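Local coordinates for protein isatin hydrolase (Ralstonia solanacearum, PDB 5NMP) that hydrolyses isatin, opening its five-membered ring to give isatinate, with the help of a bound manganese ion, at residues H139-A144 with G187-H192; V148-D153 with H192-E197; N200-Q205 with P214-M219; N96-I101 with A245-I250. One frame throughout, in Å; residues are numbered along the deposited sequence.

Interaction 1: residues H139-A144 with G187-H192; sequences HGRIPA and GERNVH
Arg141 lays its guanidinium flat over that of Arg189, with centres 3.7 Å apart and planes 29° from parallel, while the two side chains run across each other at roughly a right angle. Arg141 reaches there as an extended arm, whereas Arg189 is bent at its second torsion (chi2 -59°), a fold that brings its head back along its own segment. The stack is offset: NH1 of Arg189 sits over the rim of the Arg141 group, and Arg141 NH2 lies 3.1 Å from Arg189 NH1, two donors that share no bond.

Nearby acceptors probably make such a like-charged stack tenable. Arg189 NH1 gives a hydrogen bond of 2.9 Å to Glu188 O, reached in the guanidinium plane though from above the carbonyl plane. On the same head, Arg189 NE forms a salt bridge with Glu136, whose side chain also touches Arg141, so the paired charges are probably eased by that carboxylate.

Elsewhere the contact is lighter. A water donates to both Ile142 O (2.9 Å) and Arg189 O (3.0 Å), joining the two backbones where no direct hydrogen bond links them. Ala144 CA adds a CA-H...O contact of 3.4 Å to Arg189 O. Deeper down, Ile142 CG2 meets Val191 CG1 at 4.2 Å.

Both segments are the connections that follow a helix and lead into a strand of the central sheet: Ile142 packs on Trp135 of helix 129-139 and on Val111 of strand 107-114, while Val191 rests on Leu185 of helix 179-187.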
loop_
_atom_site.group_PDB
_atom_site.type_symbol
_atom_site.label_atom_id
_atom_site.label_comp_id
_atom_site.label_asym_id
_atom_site.label_seq_id
_atom_site.Cartn_x
_atom_site.Cartn_y
_atom_site.Cartn_z
ATOM N N HIS A 139 11.773 -15.302 -24.310
ATOM C CA HIS A 139 11.672 -13.950 -23.760
ATOM C C HIS A 139 12.943 -13.440 -23.088
ATOM O O HIS A 139 12.995 -12.293 -22.650
ATOM C CB HIS A 139 10.514 -13.891 -22.766
ATOM C CG HIS A 139 9.195 -14.264 -23.365
ATOM N ND1 HIS A 139 8.338 -15.168 -22.776
ATOM C CD2 HIS A 139 8.591 -13.863 -24.509
ATOM C CE1 HIS A 139 7.260 -15.304 -23.528
ATOM N NE2 HIS A 139 7.389 -14.522 -24.585
ATOM N N GLY A 140 13.965 -14.285 -23.006
ATOM C CA GLY A 140 15.233 -13.872 -22.431
ATOM C C GLY A 140 15.403 -14.279 -20.980
ATOM O O GLY A 140 14.464 -14.742 -20.335
ATOM N N ARG A 141 16.613 -14.095 -20.469
ATOM C CA ARG A 141 16.962 -14.496 -19.113
ATOM C C ARG A 141 16.153 -13.741 -18.060
ATOM O O ARG A 141 16.001 -12.523 -18.138
ATOM C CB ARG A 141 18.458 -14.276 -18.882
ATOM C CG ARG A 141 18.987 -14.795 -17.561
ATOM C CD ARG A 141 20.455 -14.437 -17.403
ATOM N NE ARG A 141 21.058 -15.068 -16.233
ATOM C CZ ARG A 141 21.744 -16.206 -16.270
ATOM N NH1 ARG A 141 21.918 -16.842 -17.421
ATOM N NH2 ARG A 141 22.259 -16.708 -15.154
ATOM N N ILE A 142 15.627 -14.475 -17.085
ATOM C CA ILE A 142 14.951 -13.878 -15.940
ATOM C C ILE A 142 15.952 -13.089 -15.097
ATOM O O ILE A 142 16.908 -13.660 -14.570
ATOM C CB ILE A 142 14.276 -14.948 -15.065
ATOM C CG1 ILE A 142 13.262 -15.749 -15.885
ATOM C CG2 ILE A 142 13.618 -14.314 -13.854
ATOM C CD1 ILE A 142 12.674 -16.924 -15.142
ATOM N N PRO A 143 15.740 -11.770 -14.969
ATOM C CA PRO A 143 16.712 -10.890 -14.304
ATOM C C PRO A 143 16.749 -11.057 -12.784
ATOM O O PRO A 143 15.722 -11.315 -12.155
ATOM C CB PRO A 143 16.230 -9.489 -14.686
ATOM C CG PRO A 143 14.773 -9.645 -14.896
ATOM C CD PRO A 143 14.571 -11.024 -15.466
ATOM N N ALA A 144 17.936 -10.912 -12.205
ATOM C CA ALA A 144 18.098 -11.027 -10.763
ATOM C C ALA A 144 17.449 -9.844 -10.059
ATOM O O ALA A 144 17.602 -8.700 -10.485
ATOM C CB ALA A 144 19.570 -11.124 -10.398
ATOM N N GLY A 187 18.484 -20.083 -6.634
ATOM C CA GLY A 187 19.911 -20.323 -6.768
ATOM C C GLY A 187 20.549 -19.943 -8.091
ATOM O O GLY A 187 21.701 -19.512 -8.124
ATOM N N GLU A 188 19.817 -20.102 -9.187
ATOM C CA GLU A 188 20.383 -19.841 -10.508
ATOM C C GLU A 188 19.944 -18.503 -11.103
ATOM O O GLU A 188 20.541 -18.029 -12.069
ATOM C CB GLU A 188 20.022 -20.977 -11.468
ATOM C CG GLU A 188 20.712 -22.291 -11.154
ATOM C CD GLU A 188 22.221 -22.201 -11.289
ATOM O OE1 GLU A 188 22.699 -21.752 -12.353
ATOM O OE2 GLU A 188 22.929 -22.575 -10.329
ATOM N N ARG A 189 18.912 -17.890 -10.528
ATOM C CA ARG A 189 18.370 -16.656 -11.091
ATOM C C ARG A 189 18.240 -15.523 -10.076
ATOM O O ARG A 189 18.054 -14.365 -10.463
ATOM C CB ARG A 189 17.012 -16.931 -11.737
ATOM C CG ARG A 189 17.103 -17.752 -13.012
ATOM C CD ARG A 189 17.958 -17.044 -14.048
ATOM N NE ARG A 189 18.026 -17.780 -15.307
ATOM C CZ ARG A 189 19.016 -18.601 -15.643
ATOM N NH1 ARG A 189 20.031 -18.796 -14.812
ATOM N NH2 ARG A 189 18.993 -19.225 -16.811
ATOM N N ASN A 190 18.336 -15.861 -8.792
ATOM C CA ASN A 190 18.365 -14.867 -7.720
ATOM C C ASN A 190 17.158 -13.930 -7.767
ATOM O O ASN A 190 17.296 -12.705 -7.712
ATOM C CB ASN A 190 19.670 -14.065 -7.789
ATOM C CG ASN A 190 19.973 -13.319 -6.505
ATOM O OD1 ASN A 190 19.380 -13.581 -5.460
ATOM N ND2 ASN A 190 20.912 -12.386 -6.578
ATOM N N VAL A 191 15.973 -14.519 -7.879
ATOM C CA VAL A 191 14.746 -13.746 -8.008
ATOM C C VAL A 191 14.390 -13.031 -6.705
ATOM O O VAL A 191 14.874 -13.386 -5.629
ATOM C CB VAL A 191 13.566 -14.638 -8.435
ATOM C CG1 VAL A 191 13.886 -15.334 -9.747
ATOM C CG2 VAL A 191 13.248 -15.654 -7.353
ATOM N N HIS A 192 13.540 -12.018 -6.825
ATOM C CA HIS A 192 13.113 -11.203 -5.695
ATOM C C HIS A 192 12.043 -11.922 -4.884
ATOM O O HIS A 192 12.031 -11.867 -3.653
ATOM C CB HIS A 192 12.586 -9.858 -6.201
ATOM C CG HIS A 192 12.223 -8.890 -5.120
ATOM N ND1 HIS A 192 13.156 -8.347 -4.263
ATOM C CD2 HIS A 192 11.033 -8.348 -4.772
ATOM C CE1 HIS A 192 12.554 -7.519 -3.428
ATOM N NE2 HIS A 192 11.265 -7.501 -3.716
HETATM O O HOH W 1 19.366 -14.000 -13.167
#

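Interaction 2: residues V148-D153 with H192-E197; sequences VLFRTD and HGFGVE
Val148 and Phe194 sit level on one face of two adjoining parallel strands, and the valine's CG1 branch fits against the ring at CE2, 3.8 Å away. The same ring then fills the step to the next residue on that face: Phe194 CZ nudges Phe150 CB at 3.8 Å, the two phenylalanines running alongside in a common direction. With CG anti to its backbone N (chi1 -170°), Phe150 swings the end of its ring away from the partner strand, Val196 CG1 remaining at the ring edge, and Thr152 CG2 covers the centre of one ring face. On the other side of the sheet the relief is reversed. Gly195 presents a hollow, and Leu149 drops CD2 into it, 3.9 Å from Gly195 CA.

Between these faces run three backbone hydrogen bonds, Val148 N to Gly193 O, Gly195 N to Val148 O and Phe150 N to Gly195 O, the parallel pairing that a beta-alpha-beta crossover creates between neighbouring strands.

Past the strand ends, Glu197 stretches across. Its OE1 takes Thr152 N at 2.9 Å and Asp153 N at 3.0 Å, both from the same side of the carboxylate plane, and OE2 is bonded to Ser155 OG. Arg151 NE meanwhile pairs with Asp153 OD1 at 3.1 Å. Three donors probably offset the burial of the Glu197 carboxylate, and the arginine paired with Asp153 may ease the like charge nearby.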
loop_
_atom_site.group_PDB
_atom_site.type_symbol
_atom_site.label_atom_id
_atom_site.label_comp_id
_atom_site.label_asym_id
_atom_site.label_seq_id
_atom_site.Cartn_x
_atom_site.Cartn_y
_atom_site.Cartn_z
ATOM N N VAL A 148 8.790 -12.999 -9.912
ATOM C CA VAL A 148 8.304 -13.970 -10.878
ATOM C C VAL A 148 6.800 -14.124 -10.686
ATOM O O VAL A 148 6.348 -14.746 -9.725
ATOM C CB VAL A 148 9.001 -15.331 -10.730
ATOM C CG1 VAL A 148 8.418 -16.337 -11.714
ATOM C CG2 VAL A 148 10.492 -15.180 -10.945
ATOM N N LEU A 149 6.027 -13.535 -11.593
ATOM C CA LEU A 149 4.571 -13.579 -11.492
ATOM C C LEU A 149 4.002 -14.753 -12.287
ATOM O O LEU A 149 4.110 -14.807 -13.514
ATOM C CB LEU A 149 3.961 -12.255 -11.962
ATOM C CG LEU A 149 4.447 -11.021 -11.191
ATOM C CD1 LEU A 149 3.704 -9.768 -11.621
ATOM C CD2 LEU A 149 4.324 -11.230 -9.686
ATOM N N PHE A 150 3.403 -15.694 -11.564
ATOM C CA PHE A 150 2.848 -16.915 -12.135
ATOM C C PHE A 150 1.405 -16.696 -12.592
ATOM O O PHE A 150 0.477 -16.778 -11.787
ATOM C CB PHE A 150 2.922 -18.041 -11.096
ATOM C CG PHE A 150 2.598 -19.407 -11.634
ATOM C CD1 PHE A 150 2.713 -19.691 -12.985
ATOM C CD2 PHE A 150 2.178 -20.414 -10.775
ATOM C CE1 PHE A 150 2.415 -20.955 -13.470
ATOM C CE2 PHE A 150 1.877 -21.678 -11.253
ATOM C CZ PHE A 150 1.996 -21.950 -12.603
ATOM N N ARG A 151 1.216 -16.418 -13.879
ATOM C CA ARG A 151 -0.127 -16.205 -14.419
ATOM C C ARG A 151 -0.844 -17.518 -14.714
ATOM O O ARG A 151 -0.347 -18.351 -15.472
ATOM C CB ARG A 151 -0.081 -15.366 -15.694
ATOM C CG ARG A 151 -1.452 -15.189 -16.307
ATOM C CD ARG A 151 -1.409 -14.605 -17.700
ATOM N NE ARG A 151 -2.733 -14.659 -18.310
ATOM C CZ ARG A 151 -2.969 -14.525 -19.609
ATOM N NH1 ARG A 151 -1.965 -14.324 -20.453
ATOM N NH2 ARG A 151 -4.213 -14.597 -20.065
ATOM N N THR A 152 -2.026 -17.688 -14.126
ATOM C CA THR A 152 -2.793 -18.919 -14.274
ATOM C C THR A 152 -4.260 -18.663 -14.612
ATOM O O THR A 152 -5.022 -19.608 -14.812
ATOM C CB THR A 152 -2.740 -19.758 -12.989
ATOM O OG1 THR A 152 -3.206 -18.965 -11.890
ATOM C CG2 THR A 152 -1.317 -20.225 -12.706
ATOM N N ASP A 153 -4.646 -17.389 -14.664
ATOM C CA ASP A 153 -6.043 -16.974 -14.847
ATOM C C ASP A 153 -6.955 -17.497 -13.736
ATOM O O ASP A 153 -8.175 -17.536 -13.887
ATOM C CB ASP A 153 -6.577 -17.423 -16.215
ATOM C CG ASP A 153 -6.226 -16.451 -17.328
ATOM O OD1 ASP A 153 -5.396 -15.546 -17.096
ATOM O OD2 ASP A 153 -6.778 -16.597 -18.442
ATOM N N HIS A 192 13.540 -12.018 -6.825
ATOM C CA HIS A 192 13.113 -11.203 -5.695
ATOM C C HIS A 192 12.043 -11.922 -4.884
ATOM O O HIS A 192 12.031 -11.867 -3.653
ATOM C CB HIS A 192 12.586 -9.858 -6.201
ATOM C CG HIS A 192 12.223 -8.890 -5.120
ATOM N ND1 HIS A 192 13.156 -8.347 -4.263
ATOM C CD2 HIS A 192 11.033 -8.348 -4.772
ATOM C CE1 HIS A 192 12.554 -7.519 -3.428
ATOM N NE2 HIS A 192 11.265 -7.501 -3.716
ATOM N N GLY A 193 11.148 -12.606 -5.587
ATOM C CA GLY A 193 10.002 -13.222 -4.953
ATOM C C GLY A 193 9.128 -13.985 -5.926
ATOM O O GLY A 193 9.425 -14.058 -7.115
ATOM N N PHE A 194 8.037 -14.545 -5.416
ATOM C CA PHE A 194 7.110 -15.327 -6.230
ATOM C C PHE A 194 5.674 -14.819 -6.041
ATOM O O PHE A 194 5.211 -14.661 -4.912
ATOM C CB PHE A 194 7.221 -16.812 -5.864
ATOM C CG PHE A 194 6.678 -17.742 -6.910
ATOM C CD1 PHE A 194 5.588 -18.551 -6.638
ATOM C CD2 PHE A 194 7.260 -17.808 -8.166
ATOM C CE1 PHE A 194 5.085 -19.411 -7.604
ATOM C CE2 PHE A 194 6.764 -18.664 -9.137
ATOM C CZ PHE A 194 5.674 -19.467 -8.855
ATOM N N GLY A 195 4.976 -14.554 -7.141
ATOM C CA GLY A 195 3.620 -14.022 -7.071
ATOM C C GLY A 195 2.598 -14.879 -7.798
ATOM O O GLY A 195 2.840 -15.337 -8.915
ATOM N N VAL A 196 1.447 -15.096 -7.167
ATOM C CA VAL A 196 0.428 -15.984 -7.724
ATOM C C VAL A 196 -0.973 -15.362 -7.730
ATOM O O VAL A 196 -1.196 -14.302 -7.148
ATOM C CB VAL A 196 0.377 -17.315 -6.945
ATOM C CG1 VAL A 196 1.705 -18.044 -7.051
ATOM C CG2 VAL A 196 0.020 -17.063 -5.487
ATOM N N GLU A 197 -1.913 -16.029 -8.393
ATOM C CA GLU A 197 -3.310 -15.599 -8.398
ATOM C C GLU A 197 -4.136 -16.410 -7.404
ATOM O O GLU A 197 -5.294 -16.093 -7.134
ATOM C CB GLU A 197 -3.916 -15.734 -9.795
ATOM C CG GLU A 197 -3.145 -15.029 -10.893
ATOM C CD GLU A 197 -3.864 -15.071 -12.230
ATOM O OE1 GLU A 197 -3.181 -15.163 -13.269
ATOM O OE2 GLU A 197 -5.113 -15.009 -12.242
HETATM O O HOH W 2 -1.137 -17.895 -10.331
#

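Interaction 3: residues N200-Q205 with P214-M219; sequences NTDAGQ and PCHTLM
Asp202 drives its carboxylate into the first turn of helix 214-221, and this is where the contact is dense. OD1 accepts Cys215 N at 2.7 Å through its syn lone pair. OD2 takes two donors from a single residue: His216 N at 2.9 Å on the syn lone pair, and His216 ND1 at 2.7 Å on the anti one. Ring and carboxylate are nearly coplanar (28°), with OD2 close to the ring plane, so this His-carboxylate hydrogen bond helps to hold the tilt of the imidazole and to direct NE2. The ring gets there with CG anti to its carbonyl carbon (chi1 -85°), which turns it back toward the incoming loop. Thr201 OG1 belongs to the same close group, 3.1 Å from His216 CE1.

An Asx turn shapes the loop here: Asn200 OD1 accepts from Asp202 N at 2.9 Å. The same oxygen lies at the imidazole edge, 3.1 Å from His216 CE1, although the amide and ring planes stand 67° apart.

The looser side begins beyond Asp202, where Ala203 to Gln205 do not touch the helix segment; Asn200, too, is partly exposed. The far end of the imidazole belongs to a pocket: NE2 is hydrogen-bonded to a bound succinate, probably from the crystallisation liquor, and the side chain of His216 lies about 5 Å, nearest atoms, from the manganese ion.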
loop_
_atom_site.group_PDB
_atom_site.type_symbol
_atom_site.label_atom_id
_atom_site.label_comp_id
_atom_site.label_asym_id
_atom_site.label_seq_id
_atom_site.Cartn_x
_atom_site.Cartn_y
_atom_site.Cartn_z
ATOM N N ASN A 200 -2.503 -19.507 -2.354
ATOM C CA ASN A 200 -1.267 -20.134 -1.891
ATOM C C ASN A 200 -0.182 -20.057 -2.968
ATOM O O ASN A 200 -0.452 -20.327 -4.137
ATOM C CB ASN A 200 -1.534 -21.591 -1.496
ATOM C CG ASN A 200 -0.399 -22.208 -0.689
ATOM O OD1 ASN A 200 0.716 -21.687 -0.653
ATOM N ND2 ASN A 200 -0.682 -23.337 -0.044
ATOM N N THR A 201 1.038 -19.681 -2.587
ATOM C CA THR A 201 2.136 -19.632 -3.556
ATOM C C THR A 201 2.565 -21.038 -3.936
ATOM O O THR A 201 3.102 -21.261 -5.018
ATOM C CB THR A 201 3.366 -18.868 -3.028
ATOM O OG1 THR A 201 3.805 -19.456 -1.797
ATOM C CG2 THR A 201 3.040 -17.399 -2.811
ATOM N N ASP A 202 2.329 -21.982 -3.033
ATOM C CA ASP A 202 2.643 -23.379 -3.285
ATOM C C ASP A 202 1.473 -24.111 -3.913
ATOM O O ASP A 202 0.323 -23.697 -3.771
ATOM C CB ASP A 202 3.045 -24.082 -1.992
ATOM C CG ASP A 202 4.481 -23.820 -1.616
ATOM O OD1 ASP A 202 5.369 -24.436 -2.241
ATOM O OD2 ASP A 202 4.721 -23.006 -0.699
ATOM N N ALA A 203 1.774 -25.203 -4.609
ATOM C CA ALA A 203 0.737 -26.095 -5.101
ATOM C C ALA A 203 0.025 -26.711 -3.907
ATOM O O ALA A 203 0.664 -27.093 -2.930
ATOM C CB ALA A 203 1.327 -27.169 -5.994
ATOM N N GLY A 204 -1.299 -26.789 -3.986
ATOM C CA GLY A 204 -2.107 -27.270 -2.880
ATOM C C GLY A 204 -1.699 -28.640 -2.373
ATOM O O GLY A 204 -1.724 -28.898 -1.171
ATOM N N GLN A 205 -1.302 -29.513 -3.293
ATOM C CA GLN A 205 -0.984 -30.892 -2.949
ATOM C C GLN A 205 0.454 -31.067 -2.466
ATOM O O GLN A 205 0.873 -32.178 -2.142
ATOM C CB GLN A 205 -1.244 -31.803 -4.149
ATOM C CG GLN A 205 -2.713 -31.955 -4.486
ATOM C CD GLN A 205 -3.495 -32.626 -3.376
ATOM O OE1 GLN A 205 -3.377 -33.833 -3.160
ATOM N NE2 GLN A 205 -4.294 -31.845 -2.661
ATOM N N PRO A 214 7.394 -26.267 -0.685
ATOM C CA PRO A 214 8.772 -25.864 -0.989
ATOM C C PRO A 214 8.935 -24.365 -1.241
ATOM O O PRO A 214 9.982 -23.809 -0.909
ATOM C CB PRO A 214 9.101 -26.663 -2.255
ATOM C CG PRO A 214 7.777 -26.997 -2.855
ATOM C CD PRO A 214 6.854 -27.194 -1.696
ATOM N N CYS A 215 7.923 -23.721 -1.812
ATOM C CA CYS A 215 8.034 -22.302 -2.136
ATOM C C CYS A 215 8.090 -21.471 -0.861
ATOM O O CYS A 215 8.979 -20.643 -0.703
ATOM C CB CYS A 215 6.875 -21.845 -3.026
ATOM S SG CYS A 215 7.107 -20.212 -3.767
ATOM N N HIS A 216 7.148 -21.698 0.049
ATOM C CA HIS A 216 7.177 -21.042 1.353
ATOM C C HIS A 216 8.480 -21.320 2.103
ATOM O O HIS A 216 9.126 -20.400 2.602
ATOM C CB HIS A 216 5.991 -21.486 2.212
ATOM C CG HIS A 216 4.739 -20.708 1.961
ATOM N ND1 HIS A 216 3.812 -21.074 1.009
ATOM C CD2 HIS A 216 4.259 -19.582 2.539
ATOM C CE1 HIS A 216 2.816 -20.207 1.013
ATOM N NE2 HIS A 216 3.062 -19.291 1.932
ATOM N N THR A 217 8.859 -22.593 2.169
ATOM C CA THR A 217 10.028 -23.012 2.933
ATOM C C THR A 217 11.326 -22.404 2.413
ATOM O O THR A 217 12.123 -21.877 3.190
ATOM C CB THR A 217 10.182 -24.547 2.932
ATOM O OG1 THR A 217 8.997 -25.154 3.461
ATOM C CG2 THR A 217 11.373 -24.957 3.776
ATOM N N LEU A 218 11.533 -22.473 1.102
ATOM C CA LEU A 218 12.815 -22.087 0.525
ATOM C C LEU A 218 12.913 -20.591 0.228
ATOM O O LEU A 218 13.974 -19.996 0.418
ATOM C CB LEU A 218 13.089 -22.899 -0.744
ATOM C CG LEU A 218 13.159 -24.421 -0.550
ATOM C CD1 LEU A 218 13.417 -25.142 -1.873
ATOM C CD2 LEU A 218 14.206 -24.815 0.492
ATOM N N MET A 219 11.823 -19.977 -0.228
ATOM C CA MET A 219 11.848 -18.545 -0.531
ATOM C C MET A 219 12.011 -17.727 0.743
ATOM O O MET A 219 12.894 -16.878 0.830
ATOM C CB MET A 219 10.585 -18.110 -1.276
ATOM C CG MET A 219 10.436 -18.724 -2.660
ATOM S SD MET A 219 11.456 -17.931 -3.914
ATOM C CE MET A 219 10.756 -16.302 -3.876
#

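Interaction 4: residues N96-I101 with A245-I250; sequences NSVDTI and AAPLKI
Asp99 and Lys249 are the nearest CA pair of two irregular loops, 4.5 Å apart, and Lys249 forms the centre of an inverse gamma turn closed by a weak bond from Ile250 N to Leu248 O. That turn presents its carbonyls to Val98, whose CG2 branch touches two backbone oxygens, Leu248 O at 3.4 Å and Ile250 O at 3.5 Å. Its other branch, CG1, anti to the carbonyl carbon, lies along the proline ring, 3.7 Å from Pro247 CB, valine and proline passing with opposed directions. Asp99 CB lies 3.4 Å from Ile250 O, and the outstretched lysine passes it with its methylenes, Lys249 CG to Asp99 CB being 3.8 Å.

No hydrogen bond joins the segments directly, yet the carboxylate of Asp99 ties them in at one remove: OD1 accepts Ser97 OG at 2.6 Å, while OD2 is bonded to Gly252 N, two residues beyond segment 245-250.

From the second subunit, Arg259 bonds the carbonyls of Val98 and Pro247, and Thr29 O receives Lys249 NZ, so the contact itself forms part of the dimer interface. Val98 and Pro247 both rest on Phe81 of strand 80-82, and Pro247 and Ile250 touch Ser256 of strand 255-257, outermost in the sheet within this chain.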
loop_
_atom_site.group_PDB
_atom_site.type_symbol
_atom_site.label_atom_id
_atom_site.label_comp_id
_atom_site.label_asym_id
_atom_site.label_seq_id
_atom_site.Cartn_x
_atom_site.Cartn_y
_atom_site.Cartn_z
ATOM N N ASN A 96 12.826 -9.032 8.557
ATOM C CA ASN A 96 12.008 -10.122 8.041
ATOM C C ASN A 96 10.506 -9.903 8.215
ATOM O O ASN A 96 9.702 -10.718 7.768
ATOM C CB ASN A 96 12.410 -11.434 8.716
ATOM C CG ASN A 96 12.116 -11.434 10.203
ATOM O OD1 ASN A 96 11.988 -10.377 10.821
ATOM N ND2 ASN A 96 12.013 -12.620 10.787
ATOM N N SER A 97 10.131 -8.811 8.872
ATOM C CA SER A 97 8.721 -8.479 9.055
ATOM C C SER A 97 8.368 -7.221 8.267
ATOM O O SER A 97 9.254 -6.452 7.893
ATOM C CB SER A 97 8.395 -8.299 10.538
ATOM O OG SER A 97 9.248 -7.340 11.134
ATOM N N VAL A 98 7.077 -7.009 8.022
ATOM C CA VAL A 98 6.637 -5.940 7.121
ATOM C C VAL A 98 6.961 -4.538 7.638
ATOM O O VAL A 98 6.919 -3.567 6.884
ATOM C CB VAL A 98 5.117 -6.026 6.839
ATOM C CG1 VAL A 98 4.809 -7.196 5.917
ATOM C CG2 VAL A 98 4.327 -6.125 8.134
ATOM N N ASP A 99 7.292 -4.432 8.920
ATOM C CA ASP A 99 7.666 -3.149 9.497
ATOM C C ASP A 99 9.184 -2.945 9.526
ATOM O O ASP A 99 9.655 -1.840 9.792
ATOM C CB ASP A 99 7.097 -3.015 10.912
ATOM C CG ASP A 99 7.603 -4.098 11.851
ATOM O OD1 ASP A 99 7.805 -5.238 11.384
ATOM O OD2 ASP A 99 7.801 -3.812 13.052
ATOM N N THR A 100 9.947 -4.001 9.250
ATOM C CA THR A 100 11.405 -3.908 9.323
ATOM C C THR A 100 12.121 -4.226 8.008
ATOM O O THR A 100 13.317 -3.965 7.882
ATOM C CB THR A 100 11.975 -4.838 10.418
ATOM O OG1 THR A 100 11.691 -6.203 10.092
ATOM C CG2 THR A 100 11.374 -4.501 11.776
ATOM N N ILE A 101 11.404 -4.790 7.038
ATOM C CA ILE A 101 11.980 -5.024 5.712
ATOM C C ILE A 101 12.428 -3.702 5.103
ATOM O O ILE A 101 11.694 -2.715 5.154
ATOM C CB ILE A 101 10.975 -5.702 4.751
ATOM C CG1 ILE A 101 10.630 -7.109 5.221
ATOM C CG2 ILE A 101 11.528 -5.768 3.336
ATOM C CD1 ILE A 101 9.499 -7.731 4.437
ATOM N N ALA A 245 4.717 -2.699 -4.589
ATOM C CA ALA A 245 4.099 -3.578 -3.603
ATOM C C ALA A 245 4.599 -3.273 -2.198
ATOM O O ALA A 245 5.515 -3.925 -1.699
ATOM C CB ALA A 245 4.362 -5.037 -3.953
ATOM N N ALA A 246 3.985 -2.281 -1.563
ATOM C CA ALA A 246 4.361 -1.885 -0.212
ATOM C C ALA A 246 3.299 -2.305 0.803
ATOM O O ALA A 246 2.149 -1.863 0.730
ATOM C CB ALA A 246 4.595 -0.385 -0.149
ATOM N N PRO A 247 3.685 -3.165 1.756
ATOM C CA PRO A 247 2.777 -3.684 2.784
ATOM C C PRO A 247 2.584 -2.709 3.942
ATOM O O PRO A 247 3.436 -1.847 4.163
ATOM C CB PRO A 247 3.486 -4.951 3.258
ATOM C CG PRO A 247 4.941 -4.627 3.093
ATOM C CD PRO A 247 5.038 -3.736 1.876
ATOM N N LEU A 248 1.478 -2.847 4.667
ATOM C CA LEU A 248 1.224 -2.018 5.840
ATOM C C LEU A 248 2.337 -2.186 6.869
ATOM O O LEU A 248 2.877 -3.280 7.036
ATOM C CB LEU A 248 -0.122 -2.371 6.472
ATOM C CG LEU A 248 -1.353 -2.326 5.573
ATOM C CD1 LEU A 248 -2.572 -2.786 6.349
ATOM C CD2 LEU A 248 -1.562 -0.925 5.024
ATOM N N LYS A 249 2.675 -1.105 7.561
ATOM C CA LYS A 249 3.735 -1.154 8.559
ATOM C C LYS A 249 3.218 -1.720 9.881
ATOM O O LYS A 249 3.231 -1.043 10.910
ATOM C CB LYS A 249 4.337 0.236 8.768
ATOM C CG LYS A 249 5.736 0.210 9.355
ATOM C CD LYS A 249 6.392 1.573 9.286
ATOM C CE LYS A 249 7.835 1.501 9.759
ATOM N NZ LYS A 249 8.473 2.845 9.820
ATOM N N ILE A 250 2.764 -2.971 9.834
ATOM C CA ILE A 250 2.249 -3.670 11.008
ATOM C C ILE A 250 3.391 -4.143 11.902
ATOM O O ILE A 250 4.272 -4.878 11.453
ATOM C CB ILE A 250 1.385 -4.886 10.602
ATOM C CG1 ILE A 250 0.262 -4.451 9.658
ATOM C CG2 ILE A 250 0.830 -5.593 11.833
ATOM C CD1 ILE A 250 -0.670 -5.570 9.268
#

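Interaction 1 joins the loops that lead into the two strands paired in interaction 2; the two share His192 and meet where Val191 CG1 touches Val148 CG2 at 3.6 Å. Interaction 2 passes the core on to interaction 3 through Phe194, whose CD1 lies 3.6 Å from Cys215 SG. Nearness to the manganese site, formed by His76, His80 and Asp82, grows along this series: interaction 1 is remote, Val196 has its side chain about 8 Å from the metal, and His216 about 5 Å. Interaction 4 stands apart, its centre about 20 Å from those of interactions 2 and 3 and about 24 Å from that of interaction 1, with the side chain of Val98 about 10 Å from the ion.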